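Local atomic coordinates of PDZ domain protein (Parabacteroides distasonis, PDB entry 4L8N), a protein that is of unknown function but carries PDZ domains at both ends, flanking a DUF4136 domain, and binds magnesium. Residues A[78-83]-A[90-95]; A[143-148]-A[250-255]; A[306-311]-A[446-451]. All coordinates share one frame; numbering follows the deposited sequence.

Interaction 1 of 3, residues A[78-83]-A[90-95]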
loop_
_atom_site.group_PDB
_atom_site.type_symbol
_atom_site.label_atom_id
_atom_site.label_comp_id
_atom_site.label_asym_id
_atom_site.label_seq_id
_atom_site.Cartn_x
_atom_site.Cartn_y
_atom_site.Cartn_z
ATOM N N ASP A 78 13.520 41.890 17.151
ATOM C CA ASP A 78 12.404 41.687 16.233
ATOM C C ASP A 78 12.961 41.279 14.879
ATOM O O ASP A 78 13.771 42.019 14.318
ATOM C CB ASP A 78 11.536 42.965 16.143
ATOM C CG ASP A 78 10.526 43.159 17.279
ATOM O OD1 ASP A 78 10.635 42.446 18.315
ATOM O OD2 ASP A 78 9.643 44.041 17.148
ATOM N N VAL A 79 12.573 40.084 14.377
ATOM C CA VAL A 79 13.050 39.548 13.095
ATOM C C VAL A 79 12.032 39.843 11.998
ATOM O O VAL A 79 10.878 39.405 12.086
ATOM C CB VAL A 79 13.403 38.032 13.130
ATOM C CG1 VAL A 79 14.347 37.660 11.989
ATOM C CG2 VAL A 79 14.019 37.636 14.464
ATOM N N LEU A 80 12.468 40.591 10.970
ATOM C CA LEU A 80 11.657 40.914 9.802
ATOM C C LEU A 80 11.774 39.763 8.790
ATOM O O LEU A 80 12.878 39.408 8.353
ATOM C CB LEU A 80 12.048 42.264 9.164
ATOM C CG LEU A 80 11.167 42.726 7.990
ATOM C CD1 LEU A 80 9.699 42.908 8.411
ATOM C CD2 LEU A 80 11.700 43.991 7.374
ATOM N N LEU A 81 10.626 39.172 8.437
ATOM C CA LEU A 81 10.582 38.034 7.535
ATOM C C LEU A 81 9.854 38.351 6.245
ATOM O O LEU A 81 8.837 39.042 6.244
ATOM C CB LEU A 81 9.877 36.880 8.263
ATOM C CG LEU A 81 10.719 35.699 8.772
ATOM C CD1 LEU A 81 11.974 36.138 9.510
ATOM C CD2 LEU A 81 9.884 34.797 9.660
ATOM N N THR A 82 10.393 37.853 5.147
ATOM C CA THR A 82 9.766 37.930 3.840
ATOM C C THR A 82 9.188 36.554 3.632
ATOM O O THR A 82 9.944 35.585 3.545
ATOM C CB THR A 82 10.754 38.376 2.766
ATOM O OG1 THR A 82 11.257 39.675 3.115
ATOM C CG2 THR A 82 10.133 38.392 1.370
ATOM N N ILE A 83 7.854 36.455 3.650
ATOM C CA ILE A 83 7.154 35.191 3.538
ATOM C C ILE A 83 6.463 35.031 2.189
ATOM O O ILE A 83 6.019 36.006 1.593
ATOM C CB ILE A 83 6.118 35.053 4.705
ATOM C CG1 ILE A 83 6.768 35.028 6.126
ATOM C CG2 ILE A 83 5.162 33.873 4.502
ATOM C CD1 ILE A 83 7.793 33.874 6.461
ATOM N N SER A 90 4.554 37.328 -1.974
ATOM C CA SER A 90 5.449 38.096 -1.113
ATOM C C SER A 90 4.658 38.810 -0.038
ATOM O O SER A 90 3.524 39.233 -0.287
ATOM C CB SER A 90 6.294 39.086 -1.903
ATOM O OG SER A 90 7.420 39.447 -1.122
ATOM N N LYS A 91 5.253 38.914 1.168
ATOM C CA LYS A 91 4.639 39.501 2.363
ATOM C C LYS A 91 5.718 39.819 3.409
ATOM O O LYS A 91 6.618 39.007 3.645
ATOM C CB LYS A 91 3.596 38.507 2.915
ATOM C CG LYS A 91 2.929 38.795 4.246
ATOM C CD LYS A 91 2.356 37.462 4.745
ATOM C CE LYS A 91 1.108 37.587 5.584
ATOM N NZ LYS A 91 0.272 36.357 5.493
ATOM N N GLN A 92 5.643 41.015 4.013
ATOM C CA GLN A 92 6.570 41.400 5.073
ATOM C C GLN A 92 5.942 41.084 6.421
ATOM O O GLN A 92 4.794 41.453 6.657
ATOM C CB GLN A 92 6.968 42.880 4.975
ATOM C CG GLN A 92 7.843 43.218 3.760
ATOM C CD GLN A 92 9.167 42.483 3.742
ATOM O OE1 GLN A 92 9.311 41.447 3.078
ATOM N NE2 GLN A 92 10.167 43.017 4.444
ATOM N N VAL A 93 6.651 40.336 7.275
ATOM C CA VAL A 93 6.127 39.986 8.598
ATOM C C VAL A 93 7.196 40.276 9.667
ATOM O O VAL A 93 8.275 39.673 9.619
ATOM C CB VAL A 93 5.613 38.517 8.715
ATOM C CG1 VAL A 93 5.007 38.267 10.092
ATOM C CG2 VAL A 93 4.609 38.153 7.620
ATOM N N LEU A 94 6.896 41.174 10.633
ATOM C CA LEU A 94 7.821 41.416 11.727
ATOM C C LEU A 94 7.468 40.487 12.899
ATOM O O LEU A 94 6.403 40.636 13.525
ATOM C CB LEU A 94 7.824 42.880 12.174
ATOM C CG LEU A 94 8.861 43.224 13.251
ATOM C CD1 LEU A 94 10.259 43.359 12.652
ATOM C CD2 LEU A 94 8.488 44.488 13.969
ATOM N N VAL A 95 8.372 39.543 13.208
ATOM C CA VAL A 95 8.120 38.591 14.280
ATOM C C VAL A 95 8.902 38.999 15.535
ATOM O O VAL A 95 10.131 39.033 15.531
ATOM C CB VAL A 95 8.407 37.128 13.830
ATOM C CG1 VAL A 95 8.289 36.138 14.985
ATOM C CG2 VAL A 95 7.480 36.728 12.701
#
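Thr82 and Gln92 form a non-hydrogen-bonded antiparallel pair, and their side chains make the one side-chain hydrogen bond between strands 78-83 and 91-95: Thr82 OG1 donates to Gln92 OE1 at 2.6 Å, in the amide plane and on a lone pair of that oxygen. The Gln92 chain folds about its CB-CG bond (chi2 -61°), which swings the amide back across to the partner strand and leaves Gln92 NE2 3.4 Å from Leu80 CD2, the two side chains crossing at about a right angle. On the same face, Leu94 turns CG anti to the backbone N (chi1 -175°). Leu94 CD1 reaches Asp78 CB at 3.7 Å and also packs on Leu80 CB, while Leu94 CD2 lies 3.4 Å from Asp78 OD2. The reverse face is largely aliphatic and buried, with the partly exposed Lys91 at its end. There Ile83 CG1 meets Val93 CG2 at 4.1 Å and Leu81 CD2 approaches Val95 CG2 at 4.3 Å; Ile51 and Ile54 of strand 50-54 and Ala40 and Ala43 of helix 39-43 pack against this layer. The backbone sets the register: Val79 with Val95 and Leu81 with Val93 each exchange two N-H to O bonds. The arrangement is an antiparallel beta hairpin, with strands 50-54 and 8-18 flanking it in the sheet of the N-terminal PDZ domain.

Interaction 2 of 3, residues A[143-148]-A[250-255]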
loop_
_atom_site.group_PDB
_atom_site.type_symbol
_atom_site.label_atom_id
_atom_site.label_comp_id
_atom_site.label_asym_id
_atom_site.label_seq_id
_atom_site.Cartn_x
_atom_site.Cartn_y
_atom_site.Cartn_z
ATOM N N GLY A 143 2.950 27.165 -5.814
ATOM C CA GLY A 143 2.523 28.549 -5.630
ATOM C C GLY A 143 2.070 29.234 -6.917
ATOM O O GLY A 143 1.474 30.307 -6.858
ATOM N N ASN A 144 2.326 28.616 -8.102
ATOM C CA ASN A 144 1.905 29.160 -9.396
ATOM C C ASN A 144 0.402 28.974 -9.627
ATOM O O ASN A 144 -0.147 29.580 -10.543
ATOM C CB ASN A 144 2.669 28.501 -10.555
ATOM C CG ASN A 144 4.177 28.675 -10.580
ATOM O OD1 ASN A 144 4.890 27.855 -11.163
ATOM N ND2 ASN A 144 4.707 29.740 -9.996
ATOM N N PHE A 145 -0.252 28.123 -8.822
ATOM C CA PHE A 145 -1.660 27.777 -8.963
ATOM C C PHE A 145 -2.441 28.384 -7.807
ATOM O O PHE A 145 -2.258 27.992 -6.661
ATOM C CB PHE A 145 -1.786 26.241 -9.031
ATOM C CG PHE A 145 -0.839 25.636 -10.050
ATOM C CD1 PHE A 145 -1.170 25.606 -11.402
ATOM C CD2 PHE A 145 0.407 25.150 -9.665
ATOM C CE1 PHE A 145 -0.282 25.077 -12.347
ATOM C CE2 PHE A 145 1.309 24.650 -10.618
ATOM C CZ PHE A 145 0.955 24.614 -11.951
ATOM N N LYS A 146 -3.286 29.370 -8.103
ATOM C CA LYS A 146 -3.995 30.118 -7.070
ATOM C C LYS A 146 -5.514 29.832 -6.988
ATOM O O LYS A 146 -6.131 30.137 -5.961
ATOM C CB LYS A 146 -3.757 31.629 -7.287
ATOM C CG LYS A 146 -2.271 32.077 -7.270
ATOM C CD LYS A 146 -1.627 32.094 -5.853
ATOM C CE LYS A 146 -0.310 32.846 -5.807
ATOM N NZ LYS A 146 0.291 32.868 -4.439
ATOM N N THR A 147 -6.112 29.271 -8.048
ATOM C CA THR A 147 -7.558 29.049 -8.116
ATOM C C THR A 147 -7.916 27.608 -8.475
ATOM O O THR A 147 -7.164 26.902 -9.171
ATOM C CB THR A 147 -8.261 30.040 -9.112
ATOM O OG1 THR A 147 -7.941 29.721 -10.468
ATOM C CG2 THR A 147 -7.937 31.502 -8.835
ATOM N N PHE A 148 -9.108 27.190 -8.019
ATOM C CA PHE A 148 -9.582 25.847 -8.264
ATOM C C PHE A 148 -11.079 25.806 -8.527
ATOM O O PHE A 148 -11.803 26.769 -8.304
ATOM C CB PHE A 148 -9.224 24.938 -7.073
ATOM C CG PHE A 148 -9.964 25.241 -5.789
ATOM C CD1 PHE A 148 -9.583 26.312 -4.981
ATOM C CD2 PHE A 148 -11.009 24.431 -5.364
ATOM C CE1 PHE A 148 -10.282 26.610 -3.818
ATOM C CE2 PHE A 148 -11.699 24.721 -4.195
ATOM C CZ PHE A 148 -11.322 25.798 -3.421
ATOM N N ASP A 250 -3.607 20.165 -12.998
ATOM C CA ASP A 250 -3.145 21.409 -13.617
ATOM C C ASP A 250 -3.981 21.739 -14.848
ATOM O O ASP A 250 -4.194 20.865 -15.694
ATOM C CB ASP A 250 -1.672 21.237 -14.020
ATOM C CG ASP A 250 -0.974 22.395 -14.715
ATOM O OD1 ASP A 250 -1.576 23.491 -14.808
ATOM O OD2 ASP A 250 0.189 22.208 -15.156
ATOM N N GLN A 251 -4.409 23.007 -14.973
ATOM C CA GLN A 251 -5.176 23.488 -16.118
ATOM C C GLN A 251 -4.423 24.560 -16.886
ATOM O O GLN A 251 -4.834 24.900 -17.997
ATOM C CB GLN A 251 -6.535 24.068 -15.687
ATOM C CG GLN A 251 -7.457 23.156 -14.891
ATOM C CD GLN A 251 -7.851 21.912 -15.619
ATOM O OE1 GLN A 251 -7.249 20.856 -15.444
ATOM N NE2 GLN A 251 -8.875 22.010 -16.438
ATOM N N LYS A 252 -3.347 25.127 -16.309
ATOM C CA LYS A 252 -2.658 26.241 -16.960
ATOM C C LYS A 252 -1.210 25.962 -17.445
ATOM O O LYS A 252 -0.923 26.322 -18.575
ATOM C CB LYS A 252 -2.683 27.501 -16.064
ATOM C CG LYS A 252 -2.105 27.332 -14.660
ATOM C CD LYS A 252 -1.992 28.661 -13.921
ATOM C CE LYS A 252 -0.584 29.190 -13.823
ATOM N NZ LYS A 252 -0.539 30.534 -13.178
ATOM N N ASP A 253 -0.305 25.380 -16.624
ATOM C CA ASP A 253 1.105 25.196 -17.003
ATOM C C ASP A 253 1.270 24.096 -18.037
ATOM O O ASP A 253 1.884 24.361 -19.060
ATOM C CB ASP A 253 1.998 24.931 -15.780
ATOM C CG ASP A 253 3.428 25.414 -15.910
ATOM O OD1 ASP A 253 4.173 24.856 -16.750
ATOM O OD2 ASP A 253 3.816 26.328 -15.147
ATOM N N ILE A 254 0.794 22.861 -17.750
ATOM C CA ILE A 254 0.785 21.671 -18.631
ATOM C C ILE A 254 -0.600 21.055 -18.411
ATOM O O ILE A 254 -0.769 20.244 -17.498
ATOM C CB ILE A 254 1.973 20.673 -18.393
ATOM C CG1 ILE A 254 3.347 21.342 -18.619
ATOM C CG2 ILE A 254 1.838 19.417 -19.257
ATOM C CD1 ILE A 254 4.521 20.689 -17.903
ATOM N N PRO A 255 -1.637 21.541 -19.121
ATOM C CA PRO A 255 -3.006 21.064 -18.847
ATOM C C PRO A 255 -3.154 19.543 -18.842
ATOM O O PRO A 255 -2.621 18.882 -19.721
ATOM C CB PRO A 255 -3.818 21.692 -19.988
ATOM C CG PRO A 255 -3.082 22.946 -20.307
ATOM C CD PRO A 255 -1.635 22.587 -20.169
#
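The Phe145 ring sits against a carboxylate: its CE1 lies 3.2 Å from Asp250 OD1, closer than any other atom pair the ring makes with 250-255. The approach is oblique, with ring and carboxylate planes 72° apart. Lys252 CG sits 3.7 Å from Phe145 CE1, again obliquely, and Asp253 CB comes to the ring edge, 4.0 Å from Phe145 CZ. Asn144 CB lies over one face of the ring.

The carboxylate cannot easily turn away, because the loop wraps around it. Asp250 OD1 accepts from Lys252 N at 2.8 Å, forming an Asx turn, and from Asp253 N at 2.9 Å on its syn lone pair. Asp250 OD2 takes Ile254 N at 2.7 Å from above the carboxylate plane and also forms a salt bridge with Arg257, a residue the Phe145 side chain also touches.

Lys252 spans the gap between the segments. Its CG stands between the backbone N and the carbonyl carbon (chi1 56°), against the phenyl ring, and a bend at chi3 (-105°) carries the amine on to the backbone, where Lys252 NZ donates to Asn144 O at 2.8 Å. Farther along the same loop, Ile254 packs on Pro255 of the second subunit.

The contact joins the lead-in to strand 147-150 to the end of strand 240-250 and the loop after it, through one phenyl ring and one lysine-to-carbonyl hydrogen bond. Three backbone N-H groups and Arg257 probably stabilise the negative charge of the buried Asp250, which would let a carboxylate sit beside an aromatic ring.

Interaction 3 of 3, residues A[306-311]-A[446-451]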
loop_
_atom_site.group_PDB
_atom_site.type_symbol
_atom_site.label_atom_id
_atom_site.label_comp_id
_atom_site.label_asym_id
_atom_site.label_seq_id
_atom_site.Cartn_x
_atom_site.Cartn_y
_atom_site.Cartn_z
ATOM N N THR A 306 -4.600 21.972 28.358
ATOM C CA THR A 306 -5.463 22.963 28.970
ATOM C C THR A 306 -4.975 23.156 30.383
ATOM O O THR A 306 -4.839 22.188 31.111
ATOM C CB THR A 306 -6.947 22.580 28.909
ATOM O OG1 THR A 306 -7.322 22.368 27.550
ATOM C CG2 THR A 306 -7.854 23.656 29.521
ATOM N N TYR A 307 -4.710 24.398 30.777
ATOM C CA TYR A 307 -4.286 24.701 32.133
ATOM C C TYR A 307 -4.804 26.058 32.571
ATOM O O TYR A 307 -5.160 26.879 31.728
ATOM C CB TYR A 307 -2.750 24.619 32.274
ATOM C CG TYR A 307 -1.952 25.635 31.476
ATOM C CD1 TYR A 307 -1.595 25.386 30.154
ATOM C CD2 TYR A 307 -1.443 26.780 32.080
ATOM C CE1 TYR A 307 -0.842 26.300 29.420
ATOM C CE2 TYR A 307 -0.647 27.681 31.370
ATOM C CZ TYR A 307 -0.362 27.443 30.034
ATOM O OH TYR A 307 0.412 28.320 29.311
ATOM N N ASN A 308 -4.856 26.285 33.899
ATOM C CA ASN A 308 -5.192 27.589 34.494
ATOM C C ASN A 308 -3.944 28.449 34.403
ATOM O O ASN A 308 -2.889 28.074 34.946
ATOM C CB ASN A 308 -5.660 27.470 35.956
ATOM C CG ASN A 308 -7.131 27.230 36.191
ATOM O OD1 ASN A 308 -8.012 27.485 35.357
ATOM N ND2 ASN A 308 -7.428 26.784 37.385
ATOM N N TYR A 309 -4.052 29.569 33.667
ATOM C CA TYR A 309 -2.979 30.514 33.445
ATOM C C TYR A 309 -3.131 31.770 34.315
ATOM O O TYR A 309 -4.182 32.419 34.291
ATOM C CB TYR A 309 -2.956 30.892 31.964
ATOM C CG TYR A 309 -2.003 32.019 31.624
ATOM C CD1 TYR A 309 -0.632 31.797 31.544
ATOM C CD2 TYR A 309 -2.474 33.303 31.361
ATOM C CE1 TYR A 309 0.249 32.826 31.227
ATOM C CE2 TYR A 309 -1.605 34.334 31.023
ATOM C CZ TYR A 309 -0.241 34.092 30.963
ATOM O OH TYR A 309 0.630 35.093 30.618
ATOM N N THR A 310 -2.055 32.127 35.042
ATOM C CA THR A 310 -1.959 33.332 35.874
ATOM C C THR A 310 -0.846 34.256 35.312
ATOM O O THR A 310 -0.942 35.472 35.421
ATOM C CB THR A 310 -1.706 33.004 37.350
ATOM O OG1 THR A 310 -0.355 32.573 37.506
ATOM C CG2 THR A 310 -2.688 31.986 37.931
ATOM N N GLY A 311 0.193 33.671 34.731
ATOM C CA GLY A 311 1.305 34.418 34.157
ATOM C C GLY A 311 2.566 34.390 34.988
ATOM O O GLY A 311 3.543 35.032 34.616
ATOM N N PRO A 446 -7.921 32.692 37.114
ATOM C CA PRO A 446 -7.098 32.439 35.942
ATOM C C PRO A 446 -7.921 32.416 34.677
ATOM O O PRO A 446 -9.164 32.330 34.702
ATOM C CB PRO A 446 -6.496 31.051 36.231
ATOM C CG PRO A 446 -6.877 30.711 37.631
ATOM C CD PRO A 446 -8.140 31.447 37.870
ATOM N N THR A 447 -7.203 32.484 33.564
ATOM C CA THR A 447 -7.773 32.332 32.239
ATOM C C THR A 447 -7.412 30.933 31.832
ATOM O O THR A 447 -6.421 30.381 32.309
ATOM C CB THR A 447 -7.299 33.417 31.287
ATOM O OG1 THR A 447 -5.871 33.509 31.322
ATOM C CG2 THR A 447 -7.946 34.762 31.580
ATOM N N ILE A 448 -8.229 30.336 31.001
ATOM C CA ILE A 448 -8.011 28.960 30.619
ATOM C C ILE A 448 -7.308 28.954 29.271
ATOM O O ILE A 448 -7.819 29.475 28.260
ATOM C CB ILE A 448 -9.348 28.156 30.677
ATOM C CG1 ILE A 448 -9.830 28.041 32.159
ATOM C CG2 ILE A 448 -9.207 26.784 30.035
ATOM C CD1 ILE A 448 -11.158 27.329 32.407
ATOM N N ARG A 449 -6.077 28.447 29.294
ATOM C CA ARG A 449 -5.289 28.333 28.085
ATOM C C ARG A 449 -5.552 26.975 27.576
ATOM O O ARG A 449 -5.365 26.004 28.305
ATOM C CB ARG A 449 -3.790 28.596 28.315
ATOM C CG ARG A 449 -3.471 30.045 28.401
ATOM C CD ARG A 449 -2.012 30.295 28.166
ATOM N NE ARG A 449 -1.757 31.732 28.031
ATOM C CZ ARG A 449 -0.580 32.264 27.714
ATOM N NH1 ARG A 449 0.471 31.486 27.495
ATOM N NH2 ARG A 449 -0.444 33.579 27.619
ATOM N N SER A 450 -6.111 26.907 26.382
ATOM C CA SER A 450 -6.433 25.673 25.679
ATOM C C SER A 450 -5.720 25.688 24.354
ATOM O O SER A 450 -5.603 26.753 23.721
ATOM C CB SER A 450 -7.933 25.537 25.496
ATOM O OG SER A 450 -8.335 24.260 25.948
ATOM N N GLU A 451 -5.162 24.539 23.974
ATOM C CA GLU A 451 -4.395 24.396 22.742
ATOM C C GLU A 451 -4.350 22.945 22.272
ATOM O O GLU A 451 -4.277 22.017 23.074
ATOM C CB GLU A 451 -2.943 24.962 22.882
ATOM C CG GLU A 451 -2.205 24.621 24.176
ATOM C CD GLU A 451 -0.743 25.034 24.285
ATOM O OE1 GLU A 451 0.126 24.285 23.781
ATOM O OE2 GLU A 451 -0.461 26.056 24.957
#
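Strands 306-309 and 447-451 run antiparallel, their axes 4.7 Å apart at closest approach and 149° between their directions. Tyr307 with Arg449 and Tyr309 with Thr447 are hydrogen-bonded pairs, each exchanging two backbone bonds. On the face that holds the tyrosines, the Arg449 chain, extended from CG to NE, runs past Tyr307 and lays the guanidinium flat on Tyr309, with Arg449 CZ 3.7 Å from the ring centroid and the planes 14° apart, a cation-pi stack. On the way, Arg449 CB lies over one face of Tyr307, 4.2 Å from the ring centroid, as a CH-pi contact. Tyr309 holds CG anti to the backbone N (chi1 172°), which sets its ring against the guanidinium and alongside Thr447, whose OG1 meets the ring edge 3.4 Å from Tyr309 CD2. Gly311 N lies over the opposite face. A leucine in place of Tyr309 would probably leave the guanidinium without its flat partner and Asp326, which bonds the phenol, without that hydroxyl. On the other face, Thr306 OG1 and Ser450 OG share a hydrogen bond of 2.7 Å, and Asn308 CB packs on Pro446 CB at 3.7 Å, while Asn308 ND2 bonds to Tyr413 O and Asn427 OD1. Helix 107-113 packs on both tyrosines, Pro330 of helix 330-333 touches Tyr309 and Thr447, Tyr37 forms a second cation-pi contact with Arg449, and strand 429-435 adjoins Pro446.

All three contacts are partly buried. Interaction 1 pairs hairpin neighbours of the six-stranded PDZ sheet, burying an aliphatic face and leaving Gln92 and Leu94 exposed on the other. Interaction 3, also antiparallel, joins strands over 130 residues apart in the larger mixed sheet; its tyrosines are buried, Ile448 and Ser450 exposed, and it relies on an arginine stacked on one tyrosine and packed by its CB on another. Interaction 2 has no strand pairing: it ties the 3-10 turn and loop before strand 147-150 to the end of strand 240-250 and its following loop, with Phe145 and Asp250 buried but Lys252 and Asp253 exposed. Interactions 2 and 3 reach the same sheet, their centres about 44 Å apart.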